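PDB 2RCY: pyrroline carboxylate reductase from Plasmodium falciparum, which probably catalyses the last step of proline synthesis, the reduction of 1-pyrroline-5-carboxylate to proline, and binds NADP as its cofactor. Local coordinates for residues 16-21 with 114-119; 60-65 with 85-90; 108-113 with 125-130. One frame throughout, in Å; residues are numbered along the deposited sequence.

Interaction 1 (16-21 with 114-119). With NAP (NADP nicotinamide-adenine-dinucleotide phosphate), chain G.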
loop_
_atom_site.group_PDB
_atom_site.type_symbol
_atom_site.label_atom_id
_atom_site.label_comp_id
_atom_site.label_asym_id
_atom_site.label_seq_id
_atom_site.Cartn_x
_atom_site.Cartn_y
_atom_site.Cartn_z
ATOM N N GLY A 16 13.518 -38.123 -2.464
ATOM C CA GLY A 16 14.085 -39.463 -2.344
ATOM C C GLY A 16 14.520 -40.044 -3.676
ATOM O O GLY A 16 15.647 -40.523 -3.806
ATOM N N SER A 17 13.627 -39.989 -4.663
ATOM C CA SER A 17 13.898 -40.521 -6.001
ATOM C C SER A 17 14.945 -39.704 -6.756
ATOM O O SER A 17 15.775 -40.268 -7.470
ATOM C CB SER A 17 12.609 -40.608 -6.821
ATOM O OG SER A 17 12.043 -39.325 -7.016
ATOM N N ALA A 18 14.901 -38.382 -6.594
ATOM C CA ALA A 18 15.871 -37.484 -7.224
ATOM C C ALA A 18 17.288 -37.740 -6.713
ATOM O O ALA A 18 18.248 -37.713 -7.485
ATOM C CB ALA A 18 15.478 -36.031 -7.005
ATOM N N LEU A 19 17.407 -37.993 -5.411
ATOM C CA LEU A 19 18.693 -38.304 -4.793
ATOM C C LEU A 19 19.149 -39.716 -5.145
ATOM O O LEU A 19 20.325 -39.939 -5.425
ATOM C CB LEU A 19 18.623 -38.123 -3.270
ATOM C CG LEU A 19 19.934 -38.170 -2.475
ATOM C CD1 LEU A 19 20.852 -37.004 -2.835
ATOM C CD2 LEU A 19 19.649 -38.184 -0.980
ATOM N N ALA A 20 18.208 -40.658 -5.132
ATOM C CA ALA A 20 18.495 -42.058 -5.433
ATOM C C ALA A 20 19.004 -42.240 -6.860
ATOM O O ALA A 20 20.020 -42.902 -7.080
ATOM C CB ALA A 20 17.263 -42.918 -5.187
ATOM N N HIS A 21 18.302 -41.640 -7.819
ATOM C CA HIS A 21 18.677 -41.725 -9.231
ATOM C C HIS A 21 19.892 -40.858 -9.562
ATOM O O HIS A 21 20.600 -41.120 -10.537
ATOM C CB HIS A 21 17.495 -41.365 -10.137
ATOM C CG HIS A 21 16.293 -42.238 -9.943
ATOM N ND1 HIS A 21 15.033 -41.730 -9.714
ATOM C CD2 HIS A 21 16.161 -43.586 -9.933
ATOM C CE1 HIS A 21 14.175 -42.726 -9.579
ATOM N NE2 HIS A 21 14.835 -43.863 -9.707
ATOM N N PRO A 114 19.896 -31.679 0.761
ATOM C CA PRO A 114 20.033 -31.722 -0.691
ATOM C C PRO A 114 19.034 -30.837 -1.438
ATOM O O PRO A 114 18.204 -30.170 -0.817
ATOM C CB PRO A 114 19.742 -33.189 -1.000
ATOM C CG PRO A 114 18.753 -33.607 0.066
ATOM C CD PRO A 114 18.887 -32.648 1.229
ATOM N N ASN A 115 19.138 -30.829 -2.766
ATOM C CA ASN A 115 18.091 -30.285 -3.631
ATOM C C ASN A 115 17.872 -31.164 -4.868
ATOM O O ASN A 115 18.723 -31.991 -5.194
ATOM C CB ASN A 115 18.353 -28.813 -3.997
ATOM C CG ASN A 115 19.677 -28.596 -4.719
ATOM O OD1 ASN A 115 20.288 -29.531 -5.233
ATOM N ND2 ASN A 115 20.115 -27.345 -4.768
ATOM N N THR A 116 16.737 -30.983 -5.545
ATOM C CA THR A 116 16.355 -31.837 -6.684
ATOM C C THR A 116 17.321 -31.860 -7.887
ATOM O O THR A 116 17.419 -32.891 -8.556
ATOM C CB THR A 116 14.907 -31.563 -7.180
ATOM O OG1 THR A 116 14.761 -30.182 -7.530
ATOM C CG2 THR A 116 13.886 -31.934 -6.110
ATOM N N PRO A 117 18.016 -30.733 -8.181
ATOM C CA PRO A 117 19.053 -30.713 -9.225
ATOM C C PRO A 117 20.091 -31.842 -9.185
ATOM O O PRO A 117 20.831 -32.018 -10.155
ATOM C CB PRO A 117 19.745 -29.371 -8.988
ATOM C CG PRO A 117 18.673 -28.507 -8.493
ATOM C CD PRO A 117 17.835 -29.384 -7.607
ATOM N N CYS A 118 20.149 -32.588 -8.083
ATOM C CA CYS A 118 21.060 -33.729 -7.964
ATOM C C CYS A 118 20.704 -34.850 -8.942
ATOM O O CYS A 118 21.553 -35.677 -9.283
ATOM C CB CYS A 118 21.085 -34.255 -6.528
ATOM S SG CYS A 118 19.541 -35.007 -5.974
ATOM N N LEU A 119 19.447 -34.858 -9.387
ATOM C CA LEU A 119 18.954 -35.793 -10.400
ATOM C C LEU A 119 19.754 -35.699 -11.700
ATOM O O LEU A 119 20.026 -36.717 -12.340
ATOM C CB LEU A 119 17.463 -35.545 -10.669
ATOM C CG LEU A 119 16.712 -36.436 -11.668
ATOM C CD1 LEU A 119 16.539 -37.855 -11.138
ATOM C CD2 LEU A 119 15.360 -35.829 -12.011
HETATM P PA NAP G . 7.144 -36.662 -0.597
HETATM O O1A NAP G . 7.231 -36.510 -2.095
HETATM O O2A NAP G . 5.788 -36.669 0.068
HETATM O O5B NAP G . 7.966 -37.984 -0.183
HETATM C C5B NAP G . 7.604 -38.807 0.923
HETATM C C4B NAP G . 7.652 -40.257 0.462
HETATM O O4B NAP G . 7.801 -41.142 1.575
HETATM C C3B NAP G . 6.375 -40.655 -0.264
HETATM O O3B NAP G . 6.694 -41.042 -1.604
HETATM C C2B NAP G . 5.806 -41.827 0.515
HETATM O O2B NAP G . 5.376 -42.881 -0.346
HETATM C C1B NAP G . 6.959 -42.285 1.398
HETATM N N9A NAP G . 6.525 -42.802 2.725
HETATM C C8A NAP G . 5.402 -42.489 3.392
HETATM N N7A NAP G . 5.376 -43.166 4.562
HETATM C C5A NAP G . 6.499 -43.907 4.626
HETATM C C6A NAP G . 7.017 -44.788 5.571
HETATM N N6A NAP G . 6.342 -45.042 6.718
HETATM N N1A NAP G . 8.204 -45.392 5.334
HETATM C C2A NAP G . 8.887 -45.152 4.202
HETATM N N3A NAP G . 8.409 -44.306 3.276
HETATM C C4A NAP G . 7.221 -43.671 3.466
HETATM O O3 NAP G . 8.031 -35.511 0.093
HETATM P PN NAP G . 9.481 -35.101 -0.476
HETATM O O1N NAP G . 9.342 -33.774 -1.179
HETATM O O2N NAP G . 10.088 -36.279 -1.199
HETATM O O5D NAP G . 10.325 -34.825 0.863
HETATM C C5D NAP G . 10.795 -35.875 1.702
HETATM C C4D NAP G . 11.845 -35.310 2.654
HETATM O O4D NAP G . 12.919 -34.728 1.912
HETATM C C3D NAP G . 11.281 -34.219 3.555
HETATM O O3D NAP G . 11.632 -34.521 4.907
HETATM C C2D NAP G . 11.946 -32.932 3.101
HETATM O O2D NAP G . 12.276 -32.073 4.197
HETATM C C1D NAP G . 13.205 -33.411 2.397
HETATM N N1N NAP G . 13.633 -32.524 1.308
HETATM C C2N NAP G . 12.870 -32.366 0.211
HETATM C C3N NAP G . 13.284 -31.532 -0.825
HETATM C C7N NAP G . 12.432 -31.368 -2.049
HETATM O O7N NAP G . 11.243 -31.962 -2.133
HETATM N N7N NAP G . 12.853 -30.681 -3.012
HETATM C C4N NAP G . 14.499 -30.856 -0.716
HETATM C C5N NAP G . 15.270 -31.035 0.426
HETATM C C6N NAP G . 14.808 -31.884 1.430
HETATM P P2B NAP G . 3.928 -42.871 -1.060
HETATM O O1X NAP G . 3.744 -44.304 -1.507
HETATM O O2X NAP G . 2.964 -42.425 0.017
HETATM O O3X NAP G . 4.079 -41.893 -2.200
#
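The imidazole of His21 has Leu119 at its edge: methyl CD1 of Leu119 lies near the ring plane, and its closest approach is to the root of the side chain, His21 CB, at 3.8 Å. The far edge of the ring is polar, NE2 being hydrogen-bonded to Thr44 OG1, so histidine serves both a greasy and a polar neighbour. The other flat group, the nicotinamide of NADP, is met by the second segment: Pro114 O approaches its C5N edge, not far from the ring plane, at 3.3 Å, and methyl CG2 of Thr116 packs against amide nitrogen N7N at 3.5 Å. His21 projects from helix 14-26, the first helix of the Rossmann fold. Gly16 is probably the last glycine of the Rossmann-type GxGxxG pattern that leads into it, and the backbone amides of Gln14 and Met15 are hydrogen-bonded to the dinucleotide. The 114-119 loop, with its 3-10 turn, lies along the flank of this helix. Small residues let it come near: Ala18 CB rests 4.0 Å from Thr116 O, while Ala18 O receives a CA-H...O contact from Leu119 CA. The CB of Cys118 is directed toward the helix. With SG set between its own backbone N and carbonyl carbon (chi1 67°), the slim thiol reaches 3.4 Å from Ala18 O and 3.6 Å from Leu19 CA. Leu19 starts out facing away, but its branch turns back and brings CD1 to 3.9 Å from the same Cys118 SG. Beyond the loop, Met208 of the second subunit packs on Thr116 and Leu119.

Interaction 2 (60-65 with 85-90). With NAP (NADP nicotinamide-adenine-dinucleotide phosphate), chain G.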
loop_
_atom_site.group_PDB
_atom_site.type_symbol
_atom_site.label_atom_id
_atom_site.label_comp_id
_atom_site.label_asym_id
_atom_site.label_seq_id
_atom_site.Cartn_x
_atom_site.Cartn_y
_atom_site.Cartn_z
ATOM N N ASP A 60 24.338 -50.503 4.894
ATOM C CA ASP A 60 25.397 -49.931 5.725
ATOM C C ASP A 60 25.148 -48.449 5.985
ATOM O O ASP A 60 25.438 -47.943 7.070
ATOM C CB ASP A 60 26.763 -50.123 5.058
ATOM C CG ASP A 60 27.046 -51.570 4.709
ATOM O OD1 ASP A 60 27.287 -52.374 5.636
ATOM O OD2 ASP A 60 27.032 -51.901 3.506
ATOM N N ILE A 61 24.623 -47.762 4.972
ATOM C CA ILE A 61 24.236 -46.360 5.087
ATOM C C ILE A 61 22.740 -46.225 4.804
ATOM O O ILE A 61 22.255 -46.647 3.750
ATOM C CB ILE A 61 25.077 -45.444 4.154
ATOM C CG1 ILE A 61 26.531 -45.383 4.642
ATOM C CG2 ILE A 61 24.478 -44.038 4.080
ATOM C CD1 ILE A 61 27.497 -44.698 3.687
ATOM N N ILE A 62 22.019 -45.646 5.761
ATOM C CA ILE A 62 20.568 -45.501 5.674
ATOM C C ILE A 62 20.187 -44.031 5.499
ATOM O O ILE A 62 20.652 -43.168 6.245
ATOM C CB ILE A 62 19.850 -46.109 6.915
ATOM C CG1 ILE A 62 20.193 -47.596 7.083
ATOM C CG2 ILE A 62 18.342 -45.959 6.803
ATOM C CD1 ILE A 62 21.376 -47.875 8.002
ATOM N N VAL A 63 19.349 -43.761 4.502
ATOM C CA VAL A 63 18.879 -42.407 4.218
ATOM C C VAL A 63 17.409 -42.263 4.606
ATOM O O VAL A 63 16.551 -42.997 4.110
ATOM C CB VAL A 63 19.072 -42.019 2.726
ATOM C CG1 VAL A 63 18.653 -40.574 2.480
ATOM C CG2 VAL A 63 20.513 -42.221 2.300
ATOM N N CYS A 64 17.135 -41.318 5.502
ATOM C CA CYS A 64 15.771 -41.003 5.911
ATOM C C CYS A 64 15.185 -39.952 4.973
ATOM O O CYS A 64 15.468 -38.760 5.105
ATOM C CB CYS A 64 15.742 -40.516 7.363
ATOM S SG CYS A 64 14.086 -40.393 8.074
ATOM N N ALA A 65 14.376 -40.409 4.021
ATOM C CA ALA A 65 13.829 -39.541 2.976
ATOM C C ALA A 65 12.311 -39.367 3.076
ATOM O O ALA A 65 11.638 -39.103 2.077
ATOM C CB ALA A 65 14.229 -40.060 1.595
ATOM N N LYS A 85 26.145 -48.489 12.292
ATOM C CA LYS A 85 25.778 -48.049 10.945
ATOM C C LYS A 85 25.607 -46.533 10.849
ATOM O O LYS A 85 25.383 -45.858 11.858
ATOM C CB LYS A 85 24.507 -48.767 10.484
ATOM C CG LYS A 85 24.642 -50.281 10.477
ATOM C CD LYS A 85 23.459 -50.952 9.822
ATOM C CE LYS A 85 23.690 -52.448 9.715
ATOM N NZ LYS A 85 22.748 -53.081 8.758
ATOM N N LEU A 86 25.721 -46.007 9.631
ATOM C CA LEU A 86 25.597 -44.569 9.395
ATOM C C LEU A 86 24.189 -44.184 8.953
ATOM O O LEU A 86 23.681 -44.683 7.947
ATOM C CB LEU A 86 26.634 -44.095 8.369
ATOM C CG LEU A 86 26.741 -42.589 8.096
ATOM C CD1 LEU A 86 27.358 -41.850 9.277
ATOM C CD2 LEU A 86 27.547 -42.336 6.835
ATOM N N LEU A 87 23.568 -43.294 9.720
ATOM C CA LEU A 87 22.259 -42.752 9.385
ATOM C C LEU A 87 22.402 -41.336 8.838
ATOM O O LEU A 87 22.920 -40.447 9.520
ATOM C CB LEU A 87 21.343 -42.755 10.613
ATOM C CG LEU A 87 19.949 -42.130 10.476
ATOM C CD1 LEU A 87 19.012 -43.025 9.673
ATOM C CD2 LEU A 87 19.366 -41.832 11.848
ATOM N N ILE A 88 21.952 -41.138 7.601
ATOM C CA ILE A 88 21.918 -39.800 7.010
ATOM C C ILE A 88 20.465 -39.338 6.862
ATOM O O ILE A 88 19.626 -40.058 6.317
ATOM C CB ILE A 88 22.755 -39.685 5.677
ATOM C CG1 ILE A 88 21.887 -39.760 4.419
ATOM C CG2 ILE A 88 23.886 -40.714 5.626
ATOM C CD1 ILE A 88 21.605 -38.414 3.797
ATOM N N SER A 89 20.174 -38.150 7.380
ATOM C CA SER A 89 18.823 -37.599 7.329
ATOM C C SER A 89 18.757 -36.396 6.398
ATOM O O SER A 89 19.571 -35.476 6.502
ATOM C CB SER A 89 18.346 -37.210 8.733
ATOM O OG SER A 89 17.023 -36.708 8.702
ATOM N N ILE A 90 17.791 -36.418 5.483
ATOM C CA ILE A 90 17.552 -35.286 4.584
ATOM C C ILE A 90 16.295 -34.502 4.974
ATOM O O ILE A 90 15.882 -33.584 4.261
ATOM C CB ILE A 90 17.504 -35.704 3.081
ATOM C CG1 ILE A 90 16.339 -36.661 2.804
ATOM C CG2 ILE A 90 18.842 -36.300 2.644
ATOM C CD1 ILE A 90 15.909 -36.710 1.351
HETATM P PA NAP G . 7.144 -36.662 -0.597
HETATM O O1A NAP G . 7.231 -36.510 -2.095
HETATM O O2A NAP G . 5.788 -36.669 0.068
HETATM O O5B NAP G . 7.966 -37.984 -0.183
HETATM C C5B NAP G . 7.604 -38.807 0.923
HETATM C C4B NAP G . 7.652 -40.257 0.462
HETATM O O4B NAP G . 7.801 -41.142 1.575
HETATM C C3B NAP G . 6.375 -40.655 -0.264
HETATM O O3B NAP G . 6.694 -41.042 -1.604
HETATM C C2B NAP G . 5.806 -41.827 0.515
HETATM O O2B NAP G . 5.376 -42.881 -0.346
HETATM C C1B NAP G . 6.959 -42.285 1.398
HETATM N N9A NAP G . 6.525 -42.802 2.725
HETATM C C8A NAP G . 5.402 -42.489 3.392
HETATM N N7A NAP G . 5.376 -43.166 4.562
HETATM C C5A NAP G . 6.499 -43.907 4.626
HETATM C C6A NAP G . 7.017 -44.788 5.571
HETATM N N6A NAP G . 6.342 -45.042 6.718
HETATM N N1A NAP G . 8.204 -45.392 5.334
HETATM C C2A NAP G . 8.887 -45.152 4.202
HETATM N N3A NAP G . 8.409 -44.306 3.276
HETATM C C4A NAP G . 7.221 -43.671 3.466
HETATM O O3 NAP G . 8.031 -35.511 0.093
HETATM P PN NAP G . 9.481 -35.101 -0.476
HETATM O O1N NAP G . 9.342 -33.774 -1.179
HETATM O O2N NAP G . 10.088 -36.279 -1.199
HETATM O O5D NAP G . 10.325 -34.825 0.863
HETATM C C5D NAP G . 10.795 -35.875 1.702
HETATM C C4D NAP G . 11.845 -35.310 2.654
HETATM O O4D NAP G . 12.919 -34.728 1.912
HETATM C C3D NAP G . 11.281 -34.219 3.555
HETATM O O3D NAP G . 11.632 -34.521 4.907
HETATM C C2D NAP G . 11.946 -32.932 3.101
HETATM O O2D NAP G . 12.276 -32.073 4.197
HETATM C C1D NAP G . 13.205 -33.411 2.397
HETATM N N1N NAP G . 13.633 -32.524 1.308
HETATM C C2N NAP G . 12.870 -32.366 0.211
HETATM C C3N NAP G . 13.284 -31.532 -0.825
HETATM C C7N NAP G . 12.432 -31.368 -2.049
HETATM O O7N NAP G . 11.243 -31.962 -2.133
HETATM N N7N NAP G . 12.853 -30.681 -3.012
HETATM C C4N NAP G . 14.499 -30.856 -0.716
HETATM C C5N NAP G . 15.270 -31.035 0.426
HETATM C C6N NAP G . 14.808 -31.884 1.430
HETATM P P2B NAP G . 3.928 -42.871 -1.060
HETATM O O1X NAP G . 3.744 -44.304 -1.507
HETATM O O2X NAP G . 2.964 -42.425 0.017
HETATM O O3X NAP G . 4.079 -41.893 -2.200
#
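Ile62 and Ile88 lie at the heart of a parallel strand pair tied by a ladder of backbone hydrogen bonds. Ile62 N gives its hydrogen to Leu86 O at 2.9 Å and Ile62 O accepts from Ile88 N at 2.8 Å, so one residue of 61-64 bridges two of 86-89, as parallel geometry requires. Asp60 O and Cys64 N extend the ladder to Leu86 N and Ile88 O, and a weak bond from Ile90 N to Cys64 O ends it. Apolar packing works on the face of Ile61, Val63, Leu86 and Ile88, all but Leu86 beta-branched and so suited to extended backbone. Val63 and Ile88 lie side by side, CG2 of Val63 being 3.5 Å from CG1 of Ile88; CG2 of Ile61 meets CG2 of Ile88 at 3.7 Å. At the N-terminal ends Lys85 is extended beyond CG, carrying NZ to hydrogen bonds with Ala56 O and Cys59 O. At the C-terminal ends, cofactor contacts take over: Ile90 O stands 3.3 Å from C1D of the nicotinamide ribose, and Ala65 O 3.4 Å from C5D. The two strands are the ends of a Rossmann beta-alpha-beta unit, with helix 71-77 in the crossover. Strand 7-10 pairs with 61-64 and strand 108-113 with 86-89, while Tyr140, Val141, Ile144 and Phe145 of helix 135-146 pack on the face of Ile61, Leu86 and Ile88.

Interaction 3 (108-113 with 125-130)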
loop_
_atom_site.group_PDB
_atom_site.type_symbol
_atom_site.label_atom_id
_atom_site.label_comp_id
_atom_site.label_asym_id
_atom_site.label_seq_id
_atom_site.Cartn_x
_atom_site.Cartn_y
_atom_site.Cartn_z
ATOM N N LYS A 108 25.442 -43.047 14.841
ATOM C CA LYS A 108 26.141 -42.141 13.930
ATOM C C LYS A 108 25.122 -41.372 13.087
ATOM O O LYS A 108 24.475 -41.939 12.196
ATOM C CB LYS A 108 27.107 -42.917 13.027
ATOM C CG LYS A 108 28.321 -43.489 13.744
ATOM C CD LYS A 108 29.166 -44.339 12.806
ATOM C CE LYS A 108 30.506 -44.711 13.431
ATOM N NZ LYS A 108 30.366 -45.639 14.589
ATOM N N ILE A 109 24.979 -40.081 13.382
ATOM C CA ILE A 109 23.952 -39.253 12.746
ATOM C C ILE A 109 24.554 -38.071 11.990
ATOM O O ILE A 109 25.287 -37.256 12.558
ATOM C CB ILE A 109 22.894 -38.754 13.770
ATOM C CG1 ILE A 109 22.260 -39.940 14.508
ATOM C CG2 ILE A 109 21.812 -37.923 13.074
ATOM C CD1 ILE A 109 21.726 -39.603 15.884
ATOM N N VAL A 110 24.233 -37.996 10.703
ATOM C CA VAL A 110 24.639 -36.877 9.857
ATOM C C VAL A 110 23.411 -36.284 9.150
ATOM O O VAL A 110 22.610 -37.011 8.561
ATOM C CB VAL A 110 25.780 -37.278 8.861
ATOM C CG1 VAL A 110 25.419 -38.523 8.065
ATOM C CG2 VAL A 110 26.144 -36.128 7.935
ATOM N N TRP A 111 23.263 -34.966 9.243
ATOM C CA TRP A 111 22.119 -34.269 8.661
ATOM C C TRP A 111 22.508 -33.553 7.368
ATOM O O TRP A 111 23.177 -32.519 7.393
ATOM C CB TRP A 111 21.511 -33.302 9.686
ATOM C CG TRP A 111 20.315 -32.515 9.207
ATOM C CD1 TRP A 111 19.401 -32.889 8.262
ATOM C CD2 TRP A 111 19.891 -31.234 9.688
ATOM N NE1 TRP A 111 18.449 -31.912 8.108
ATOM C CE2 TRP A 111 18.722 -30.886 8.973
ATOM C CE3 TRP A 111 20.390 -30.340 10.644
ATOM C CZ2 TRP A 111 18.043 -29.682 9.188
ATOM C CZ3 TRP A 111 19.713 -29.144 10.857
ATOM C CH2 TRP A 111 18.553 -28.828 10.132
ATOM N N VAL A 112 22.079 -34.122 6.244
ATOM C CA VAL A 112 22.404 -33.598 4.919
ATOM C C VAL A 112 21.189 -32.897 4.311
ATOM O O VAL A 112 20.073 -33.414 4.365
ATOM C CB VAL A 112 22.886 -34.729 3.966
ATOM C CG1 VAL A 112 23.320 -34.166 2.614
ATOM C CG2 VAL A 112 24.025 -35.521 4.597
HETATM N N MSE A 113 21.416 -31.716 3.742
HETATM C CA MSE A 113 20.360 -30.974 3.064
HETATM C C MSE A 113 20.629 -30.879 1.559
HETATM O O MSE A 113 21.494 -30.114 1.129
HETATM C CB MSE A 113 20.177 -29.588 3.694
HETATM C CG MSE A 113 18.992 -28.787 3.165
HETATM SE SE MSE A 113 17.304 -29.770 3.124
HETATM C CE MSE A 113 17.217 -30.371 4.980
ATOM N N PHE A 125 24.531 -29.362 -1.777
ATOM C CA PHE A 125 24.385 -30.026 -0.490
ATOM C C PHE A 125 25.104 -29.273 0.622
ATOM O O PHE A 125 26.179 -28.707 0.412
ATOM C CB PHE A 125 24.922 -31.461 -0.548
ATOM C CG PHE A 125 24.444 -32.258 -1.733
ATOM C CD1 PHE A 125 25.181 -32.283 -2.914
ATOM C CD2 PHE A 125 23.275 -33.008 -1.658
ATOM C CE1 PHE A 125 24.747 -33.026 -4.011
ATOM C CE2 PHE A 125 22.834 -33.756 -2.749
ATOM C CZ PHE A 125 23.575 -33.766 -3.927
ATOM N N ILE A 126 24.486 -29.268 1.798
ATOM C CA ILE A 126 25.133 -28.834 3.038
ATOM C C ILE A 126 24.892 -29.882 4.116
ATOM O O ILE A 126 23.823 -30.499 4.157
ATOM C CB ILE A 126 24.652 -27.433 3.537
ATOM C CG1 ILE A 126 23.116 -27.353 3.664
ATOM C CG2 ILE A 126 25.261 -26.312 2.689
ATOM C CD1 ILE A 126 22.351 -27.003 2.387
ATOM N N TYR A 127 25.883 -30.098 4.977
ATOM C CA TYR A 127 25.741 -31.098 6.036
ATOM C C TYR A 127 26.452 -30.769 7.340
ATOM O O TYR A 127 27.406 -29.986 7.375
ATOM C CB TYR A 127 26.144 -32.498 5.538
ATOM C CG TYR A 127 27.623 -32.825 5.634
ATOM C CD1 TYR A 127 28.123 -33.575 6.697
ATOM C CD2 TYR A 127 28.518 -32.396 4.653
ATOM C CE1 TYR A 127 29.478 -33.884 6.787
ATOM C CE2 TYR A 127 29.873 -32.701 4.732
ATOM C CZ TYR A 127 30.347 -33.442 5.801
ATOM O OH TYR A 127 31.689 -33.745 5.884
ATOM N N CYS A 128 25.952 -31.377 8.410
ATOM C CA CYS A 128 26.579 -31.349 9.720
ATOM C C CYS A 128 26.394 -32.733 10.336
ATOM O O CYS A 128 25.513 -33.492 9.921
ATOM C CB CYS A 128 25.944 -30.272 10.602
ATOM S SG CYS A 128 24.166 -30.465 10.854
ATOM N N SER A 129 27.226 -33.063 11.318
ATOM C CA SER A 129 27.197 -34.388 11.926
ATOM C C SER A 129 27.404 -34.331 13.435
ATOM O O SER A 129 27.956 -33.361 13.959
ATOM C CB SER A 129 28.250 -35.286 11.275
ATOM O OG SER A 129 29.547 -34.731 11.406
ATOM N N ASN A 130 26.960 -35.378 14.128
ATOM C CA ASN A 130 27.100 -35.453 15.581
ATOM C C ASN A 130 28.506 -35.865 16.032
ATOM O O ASN A 130 29.448 -35.880 15.232
ATOM C CB ASN A 130 26.016 -36.360 16.194
ATOM C CG ASN A 130 26.199 -37.836 15.851
ATOM O OD1 ASN A 130 26.979 -38.200 14.971
ATOM N ND2 ASN A 130 25.464 -38.692 16.552
#
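Trp111 and Cys128 face each other from a hydrogen-bonded antiparallel pair, and the thiol comes up obliquely to the indole: Cys128 SG is 3.8 Å from Trp111 CE3 and 68° off the normal of the six-membered ring. With CG anti to the backbone N (chi1 180°), the indole extends away from the partner strand, and its NE1 is hydrogen-bonded to Cys91 O; a small, polarisable sulfur packs readily beside the ring. Further along the same face, selenomethionine Met113 and Ile126 lie side by side, pointing the same way, with Met113 CB 3.6 Å from Ile126 CD1. On the other face Tyr127 slants across two valines. Its ring carbon CD1 takes the CG2 methyl of Val110 at 3.5 Å, and its CB meets CG2 of Val112 at 3.8 Å, so the compact branched residues bed a long aromatic one. At the far end Asn130 stands at about a right angle to Ile109. Its OD1 accepts from Ile109 N at 3.2 Å, the donor lying above the amide carbonyl plane, 50° out of it, while ND2 is held by Asn107 O; asparagine can thus continue the pairing with its side chain. Between the two faces, hydrogen-bonded pairs alternate with non-hydrogen-bonded ones such as Val112 with Tyr127: Trp111 N to Cys128 O measures 2.8 Å and Met113 N to Ile126 O 2.7 Å, each pair also bonded in the reverse sense. Helix 159-167 packs against Trp111, Met113, Ile126 and Cys128, and helix 135-146 against Val112 and Tyr127. The whole is a beta hairpin with a long connection, by which strand 123-129 runs antiparallel to the last of the parallel Rossmann strands, with 149-153 beyond it, and selenomethionine Met113 touches the bound NADP.

Overall arrangement
All three contacts reach one NADP site, interaction 3 through Met113. Interactions 2 and 3, with centres about 10 Å apart, share a sheet: strands 86-89 and 108-113 are neighbours, with Ser89 O 2.9 Å from Val112 N in a probable hydrogen bond. Interaction 1 uses the connection of the hairpin in interaction 3, so residues 114-119 leave the sheet to meet the first Rossmann helix. Phe125 joins these two: its CE2 is 3.6 Å from Pro114 CB and its CZ 3.6 Å from Cys118 CB. Pro114 also touches interaction 2, its CG lying 3.7 Å from Ile90 CG2. Strand ends, loop and helix thus converge on the cofactor, with Pro114 and Thr116 beside the nicotinamide and Ile90 beside its ribose.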